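Local coordinates for nodulation protein S (Bradyrhizobium sp., PDB 3OFJ) that probably transfers a methyl group from S-adenosylmethionine during the synthesis of rhizobial Nod factors, the lipo-chitooligosaccharide signals of nodulation, at residues F65-A70 / K94-I99; L180-R185 / L198-R203. All blocks are in the same frame, centred on the assembly; numbering follows the deposited sequence.

Interaction 1: F65-A70 / K94-I99; sequences FTEKLA and KRWSHI
Ala-70, following Leu-69, meets the loop 94-99 with both its methyl group and its carbonyl. His-98 NE2 donates to Ala-70 O at 2.8 Å; the oxygen lies close to the imidazole plane, while the donor stands above the carbonyl plane, 51° out of it. Beside this bond, Ala-70 CB sits over one face of the Trp-96 indole in a CH-pi contact, 4.1 Å from the centroid of the six-membered ring. The same methyl also touches Ile-99 CD1 at 3.7 Å, so one small side chain fills the angle between an aromatic plate and an aliphatic tip. One turn back along the helix, Glu-67 touches Trp-96 CH2 with its backbone O at 3.2 Å and its CG at 4.1 Å, the carboxylate nearly perpendicular to the ring.

With CG anti to the carbonyl carbon (chi1 -65°), the indole reaches the helix, and Arg-95 CG lies over its opposite face, leaving the ring sandwiched between Arg-95 and Ala-70. The carboxylate of Glu-67 pairs with Arg-92 in a salt bridge, a second tie between the helix and the chain leading into this loop. Thr-66 bonds through OG1 to Glu-57. In this Rossmann-like methyltransferase fold, the contact pins helix 64-69 and Ala-70 to the connection between helix 83-92 and edge strand 99-102, with Thr-66 and Ile-99 both packing on Val-78 of strand 73-79.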
loop_
_atom_site.group_PDB
_atom_site.type_symbol
_atom_site.label_atom_id
_atom_site.label_comp_id
_atom_site.label_asym_id
_atom_site.label_seq_id
_atom_site.Cartn_x
_atom_site.Cartn_y
_atom_site.Cartn_z
ATOM N N PHE A 65 -4.781 -7.544 -5.513
ATOM C CA PHE A 65 -5.270 -6.960 -4.247
ATOM C C PHE A 65 -6.440 -6.014 -4.450
ATOM O O PHE A 65 -7.323 -5.905 -3.576
ATOM C CB PHE A 65 -4.165 -6.220 -3.455
ATOM C CG PHE A 65 -4.574 -5.889 -2.064
ATOM C CD1 PHE A 65 -4.750 -6.889 -1.140
ATOM C CD2 PHE A 65 -4.857 -4.607 -1.707
ATOM C CE1 PHE A 65 -5.174 -6.628 0.102
ATOM C CE2 PHE A 65 -5.255 -4.300 -0.454
ATOM C CZ PHE A 65 -5.423 -5.321 0.463
ATOM N N THR A 66 -6.473 -5.320 -5.598
ATOM C CA THR A 66 -7.492 -4.274 -5.789
ATOM C C THR A 66 -8.834 -4.955 -5.796
ATOM O O THR A 66 -9.835 -4.445 -5.270
ATOM C CB THR A 66 -7.327 -3.564 -7.099
ATOM O OG1 THR A 66 -6.031 -2.982 -7.158
ATOM C CG2 THR A 66 -8.332 -2.499 -7.221
ATOM N N GLU A 67 -8.809 -6.128 -6.390
ATOM C CA GLU A 67 -9.956 -7.001 -6.520
ATOM C C GLU A 67 -10.540 -7.427 -5.179
ATOM O O GLU A 67 -11.730 -7.643 -5.104
ATOM C CB GLU A 67 -9.489 -8.217 -7.288
ATOM C CG GLU A 67 -10.459 -9.305 -7.437
ATOM C CD GLU A 67 -9.930 -10.265 -8.487
ATOM O OE1 GLU A 67 -8.728 -10.660 -8.320
ATOM O OE2 GLU A 67 -10.677 -10.559 -9.479
ATOM N N LYS A 68 -9.701 -7.537 -4.143
ATOM C CA LYS A 68 -10.130 -7.953 -2.830
ATOM C C LYS A 68 -10.642 -6.771 -2.016
ATOM O O LYS A 68 -11.583 -6.922 -1.172
ATOM C CB LYS A 68 -8.964 -8.617 -2.115
ATOM C CG LYS A 68 -8.556 -9.893 -2.835
ATOM C CD LYS A 68 -7.274 -10.459 -2.273
ATOM C CE LYS A 68 -7.320 -11.872 -2.503
ATOM N NZ LYS A 68 -6.128 -12.333 -3.202
ATOM N N LEU A 69 -10.039 -5.603 -2.270
ATOM C CA LEU A 69 -10.333 -4.336 -1.550
ATOM C C LEU A 69 -11.547 -3.628 -2.124
ATOM O O LEU A 69 -12.402 -3.142 -1.363
ATOM C CB LEU A 69 -9.136 -3.426 -1.650
ATOM C CG LEU A 69 -8.920 -2.247 -0.727
ATOM C CD1 LEU A 69 -8.903 -2.601 0.771
ATOM C CD2 LEU A 69 -7.640 -1.505 -1.143
ATOM N N ALA A 70 -11.672 -3.567 -3.459
ATOM C CA ALA A 70 -12.786 -2.771 -4.030
ATOM C C ALA A 70 -14.101 -2.978 -3.282
ATOM O O ALA A 70 -14.709 -1.978 -2.871
ATOM C CB ALA A 70 -12.989 -3.022 -5.514
ATOM N N LYS A 94 -13.105 -4.600 -13.742
ATOM C CA LYS A 94 -14.172 -3.940 -14.583
ATOM C C LYS A 94 -15.550 -3.856 -13.914
ATOM O O LYS A 94 -16.289 -2.875 -14.115
ATOM C CB LYS A 94 -14.371 -4.631 -15.972
ATOM N N ARG A 95 -15.874 -4.899 -13.145
ATOM C CA ARG A 95 -17.219 -5.133 -12.599
ATOM C C ARG A 95 -17.690 -4.051 -11.599
ATOM O O ARG A 95 -18.903 -3.882 -11.426
ATOM C CB ARG A 95 -17.319 -6.542 -11.970
ATOM C CG ARG A 95 -17.422 -6.550 -10.463
ATOM C CD ARG A 95 -17.354 -7.946 -9.887
ATOM N NE ARG A 95 -18.477 -8.105 -8.967
ATOM C CZ ARG A 95 -18.533 -9.000 -7.980
ATOM N NH1 ARG A 95 -17.515 -9.808 -7.755
ATOM N NH2 ARG A 95 -19.607 -9.083 -7.203
ATOM N N TRP A 96 -16.748 -3.333 -10.970
ATOM C CA TRP A 96 -17.047 -2.309 -9.963
ATOM C C TRP A 96 -16.891 -0.924 -10.590
ATOM O O TRP A 96 -15.977 -0.712 -11.373
ATOM C CB TRP A 96 -16.102 -2.441 -8.736
ATOM C CG TRP A 96 -16.276 -3.743 -7.924
ATOM C CD1 TRP A 96 -17.337 -4.083 -7.061
ATOM C CD2 TRP A 96 -15.347 -4.840 -7.863
ATOM N NE1 TRP A 96 -17.090 -5.325 -6.503
ATOM C CE2 TRP A 96 -15.895 -5.814 -6.989
ATOM C CE3 TRP A 96 -14.126 -5.111 -8.498
ATOM C CZ2 TRP A 96 -15.238 -7.053 -6.722
ATOM C CZ3 TRP A 96 -13.482 -6.354 -8.245
ATOM C CH2 TRP A 96 -14.037 -7.308 -7.358
ATOM N N SER A 97 -17.754 0.020 -10.230
ATOM C CA SER A 97 -17.791 1.336 -10.903
ATOM C C SER A 97 -17.329 2.474 -10.049
ATOM O O SER A 97 -17.422 3.607 -10.488
ATOM C CB SER A 97 -19.188 1.664 -11.404
ATOM O OG SER A 97 -20.105 1.527 -10.343
ATOM N N HIS A 98 -16.843 2.151 -8.844
ATOM C CA HIS A 98 -16.377 3.116 -7.862
ATOM C C HIS A 98 -14.839 3.132 -7.749
ATOM O O HIS A 98 -14.290 3.698 -6.801
ATOM C CB HIS A 98 -16.999 2.805 -6.508
ATOM C CG HIS A 98 -16.526 1.516 -5.911
ATOM N ND1 HIS A 98 -16.923 0.286 -6.382
ATOM C CD2 HIS A 98 -15.684 1.264 -4.873
ATOM C CE1 HIS A 98 -16.334 -0.670 -5.676
ATOM N NE2 HIS A 98 -15.602 -0.105 -4.731
ATOM N N ILE A 99 -14.140 2.552 -8.729
ATOM C CA ILE A 99 -12.662 2.559 -8.735
ATOM C C ILE A 99 -12.210 3.526 -9.791
ATOM O O ILE A 99 -12.729 3.563 -10.915
ATOM C CB ILE A 99 -12.005 1.160 -9.114
ATOM C CG1 ILE A 99 -12.520 0.070 -8.210
ATOM C CG2 ILE A 99 -10.521 1.254 -8.969
ATOM C CD1 ILE A 99 -12.282 -1.309 -8.710
#

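Interaction 2: L180-R185 / L198-R203; sequences LTEVER and LLARFR
Thr-181 and Arg-203 form a hydrogen-bonded antiparallel pair, Thr-181 N donating to Arg-203 O at 3.1 Å and Arg-203 N to Thr-181 O at 2.7 Å. Further along, Arg-201 O takes a bond from Val-183 N at 2.6 Å and a weak one from Glu-184 N, while Arg-201 N donates to Glu-184 O. Two residues thus face one: a classic beta bulge, which shifts the register by one residue.

On the face carrying Glu-182, Arg-185, Ala-200 and Phe-202, the first strand holds its own salt bridge. Arg-185 grips Glu-182 side-on, NE reaching OE2 at 2.9 Å in the guanidinium plane and NH2 reaching OE1 at 3.1 Å, each oxygen using its syn lone pair. Arg-185 gets there with CG between its backbone N and carbonyl carbon (chi1 80°) and a bend at chi3, its CD resting 3.7 Å from Leu-198 CD1. Glu-182 CB lies 3.5 Å from Phe-202 CE1, and Leu-180 CD1 packs on Phe-202 CB, its side chain crossing that of Phe-202 at about a right angle. Replacing Glu-182 with an alanine would probably leave the Arg-185 guanidinium without its mate and free to turn away.

Val-183, the extra residue of the bulge, lies alongside Arg-201 and puts CG2 at the edge of the Arg-203 guanidinium, 3.7 Å from NE. Leu-199 nears Arg-38, a residue that binds S-adenosyl-L-homocysteine. Backbone bonding therefore joins the hairpin strands, whereas the salt bridges of Glu-182 and Glu-184 run to Arg-185 on the same strand and Arg-44 on helix 33-47; Arg-185 probably offsets the charge of the Glu-182 carboxylate, which lies beside the Phe-202 ring.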
loop_
_atom_site.group_PDB
_atom_site.type_symbol
_atom_site.label_atom_id
_atom_site.label_comp_id
_atom_site.label_asym_id
_atom_site.label_seq_id
_atom_site.Cartn_x
_atom_site.Cartn_y
_atom_site.Cartn_z
ATOM N N LEU A 180 2.773 9.033 12.549
ATOM C CA LEU A 180 1.596 8.209 12.772
ATOM C C LEU A 180 1.758 7.257 13.969
ATOM O O LEU A 180 2.871 7.007 14.441
ATOM C CB LEU A 180 1.354 7.387 11.510
ATOM C CG LEU A 180 1.027 8.083 10.185
ATOM C CD1 LEU A 180 0.751 7.044 9.073
ATOM C CD2 LEU A 180 -0.153 9.015 10.347
ATOM N N THR A 181 0.639 6.743 14.466
ATOM C CA THR A 181 0.646 5.740 15.533
ATOM C C THR A 181 0.550 4.325 14.937
ATOM O O THR A 181 -0.494 3.921 14.389
ATOM C CB THR A 181 -0.538 5.959 16.561
ATOM O OG1 THR A 181 -0.492 7.279 17.110
ATOM C CG2 THR A 181 -0.501 4.942 17.693
ATOM N N GLU A 182 1.637 3.576 15.039
ATOM C CA GLU A 182 1.566 2.141 14.807
ATOM C C GLU A 182 0.487 1.532 15.722
ATOM O O GLU A 182 0.493 1.764 16.941
ATOM C CB GLU A 182 2.911 1.489 15.083
ATOM C CG GLU A 182 2.805 0.015 15.085
ATOM C CD GLU A 182 4.039 -0.673 14.572
ATOM O OE1 GLU A 182 4.922 0.002 14.013
ATOM O OE2 GLU A 182 4.115 -1.913 14.729
ATOM N N VAL A 183 -0.431 0.774 15.133
ATOM C CA VAL A 183 -1.490 0.081 15.873
ATOM C C VAL A 183 -1.177 -1.413 16.018
ATOM O O VAL A 183 -1.537 -2.040 16.998
ATOM C CB VAL A 183 -2.838 0.212 15.141
ATOM C CG1 VAL A 183 -3.882 -0.699 15.782
ATOM C CG2 VAL A 183 -3.319 1.635 15.156
ATOM N N GLU A 184 -0.504 -1.970 15.021
ATOM C CA GLU A 184 -0.376 -3.405 14.879
ATOM C C GLU A 184 0.651 -3.714 13.808
ATOM O O GLU A 184 0.872 -2.912 12.895
ATOM C CB GLU A 184 -1.723 -3.985 14.428
ATOM C CG GLU A 184 -1.876 -5.486 14.606
ATOM C CD GLU A 184 -3.158 -5.996 13.991
ATOM O OE1 GLU A 184 -4.098 -5.197 13.692
ATOM O OE2 GLU A 184 -3.209 -7.214 13.780
ATOM N N ARG A 185 1.271 -4.887 13.915
ATOM C CA ARG A 185 2.079 -5.398 12.822
ATOM C C ARG A 185 1.987 -6.911 12.724
ATOM O O ARG A 185 1.546 -7.572 13.653
ATOM C CB ARG A 185 3.544 -4.947 12.946
ATOM C CG ARG A 185 4.381 -5.749 13.927
ATOM C CD ARG A 185 5.857 -5.397 13.774
ATOM N NE ARG A 185 6.080 -3.964 13.951
ATOM C CZ ARG A 185 7.232 -3.330 13.724
ATOM N NH1 ARG A 185 8.293 -4.008 13.287
ATOM N NH2 ARG A 185 7.318 -2.003 13.918
ATOM N N LEU A 198 7.078 -7.669 6.018
ATOM C CA LEU A 198 6.538 -7.147 7.230
ATOM C C LEU A 198 5.442 -6.133 6.926
ATOM O O LEU A 198 5.602 -5.287 6.046
ATOM C CB LEU A 198 7.666 -6.519 8.012
ATOM C CG LEU A 198 7.367 -5.431 9.042
ATOM C CD1 LEU A 198 6.295 -5.803 10.074
ATOM C CD2 LEU A 198 8.711 -5.011 9.704
ATOM N N LEU A 199 4.336 -6.222 7.654
ATOM C CA LEU A 199 3.193 -5.358 7.430
ATOM C C LEU A 199 2.896 -4.646 8.722
ATOM O O LEU A 199 3.002 -5.220 9.757
ATOM C CB LEU A 199 1.949 -6.173 6.964
ATOM C CG LEU A 199 2.176 -7.474 6.175
ATOM C CD1 LEU A 199 0.889 -8.053 5.857
ATOM C CD2 LEU A 199 2.989 -7.304 4.880
ATOM N N ALA A 200 2.493 -3.402 8.666
ATOM C CA ALA A 200 2.169 -2.692 9.888
ATOM C C ALA A 200 0.994 -1.786 9.600
ATOM O O ALA A 200 0.780 -1.405 8.456
ATOM C CB ALA A 200 3.358 -1.854 10.340
ATOM N N ARG A 201 0.250 -1.417 10.629
ATOM C CA ARG A 201 -0.936 -0.660 10.425
ATOM C C ARG A 201 -0.846 0.498 11.363
ATOM O O ARG A 201 -0.677 0.316 12.550
ATOM C CB ARG A 201 -2.166 -1.522 10.659
ATOM C CG ARG A 201 -3.451 -0.778 10.969
ATOM C CD ARG A 201 -4.609 -1.660 10.670
ATOM N NE ARG A 201 -5.846 -0.903 10.724
ATOM C CZ ARG A 201 -6.602 -0.798 11.817
ATOM N NH1 ARG A 201 -6.253 -1.427 12.940
ATOM N NH2 ARG A 201 -7.713 -0.065 11.780
ATOM N N PHE A 202 -0.959 1.701 10.798
ATOM C CA PHE A 202 -0.846 2.942 11.522
ATOM C C PHE A 202 -2.198 3.638 11.492
ATOM O O PHE A 202 -2.968 3.491 10.515
ATOM C CB PHE A 202 0.247 3.817 10.877
ATOM C CG PHE A 202 1.612 3.179 10.904
ATOM C CD1 PHE A 202 2.486 3.435 11.930
ATOM C CD2 PHE A 202 2.004 2.302 9.923
ATOM C CE1 PHE A 202 3.728 2.814 11.977
ATOM C CE2 PHE A 202 3.250 1.679 9.964
ATOM C CZ PHE A 202 4.106 1.933 10.991
ATOM N N ARG A 203 -2.481 4.378 12.566
ATOM C CA ARG A 203 -3.630 5.284 12.661
ATOM C C ARG A 203 -3.130 6.709 12.520
ATOM O O ARG A 203 -2.024 7.043 12.970
ATOM C CB ARG A 203 -4.270 5.130 14.036
ATOM C CG ARG A 203 -5.529 5.940 14.358
ATOM C CD ARG A 203 -6.168 5.400 15.704
ATOM N NE ARG A 203 -6.167 3.919 15.764
ATOM C CZ ARG A 203 -7.219 3.113 15.526
ATOM N NH1 ARG A 203 -8.430 3.622 15.253
ATOM N NH2 ARG A 203 -7.064 1.784 15.567
#

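Along the chain, helix 64-69 is followed by strand 73-79 and helix 83-92 before the loop 94-99 returns to helix 64-69; interaction 1 closes this loop with 23 residues between its segments. The chain then passes through strands 115-120 and 148-155 and helix 169-179 before interaction 2 closes the shorter beta hairpin, with 12 residues between its segments. The two loops lie in series, neither nesting nor crossing. The centres of interactions 1 and 2 are about 24 Å apart, and the two do not touch. Interaction 1 ties helix 64-69 to the connection leading into edge strand 99-102, whereas interaction 2 pairs 197-203 with 181-187, the outermost strand at the opposite side of the mixed seven-stranded sheet.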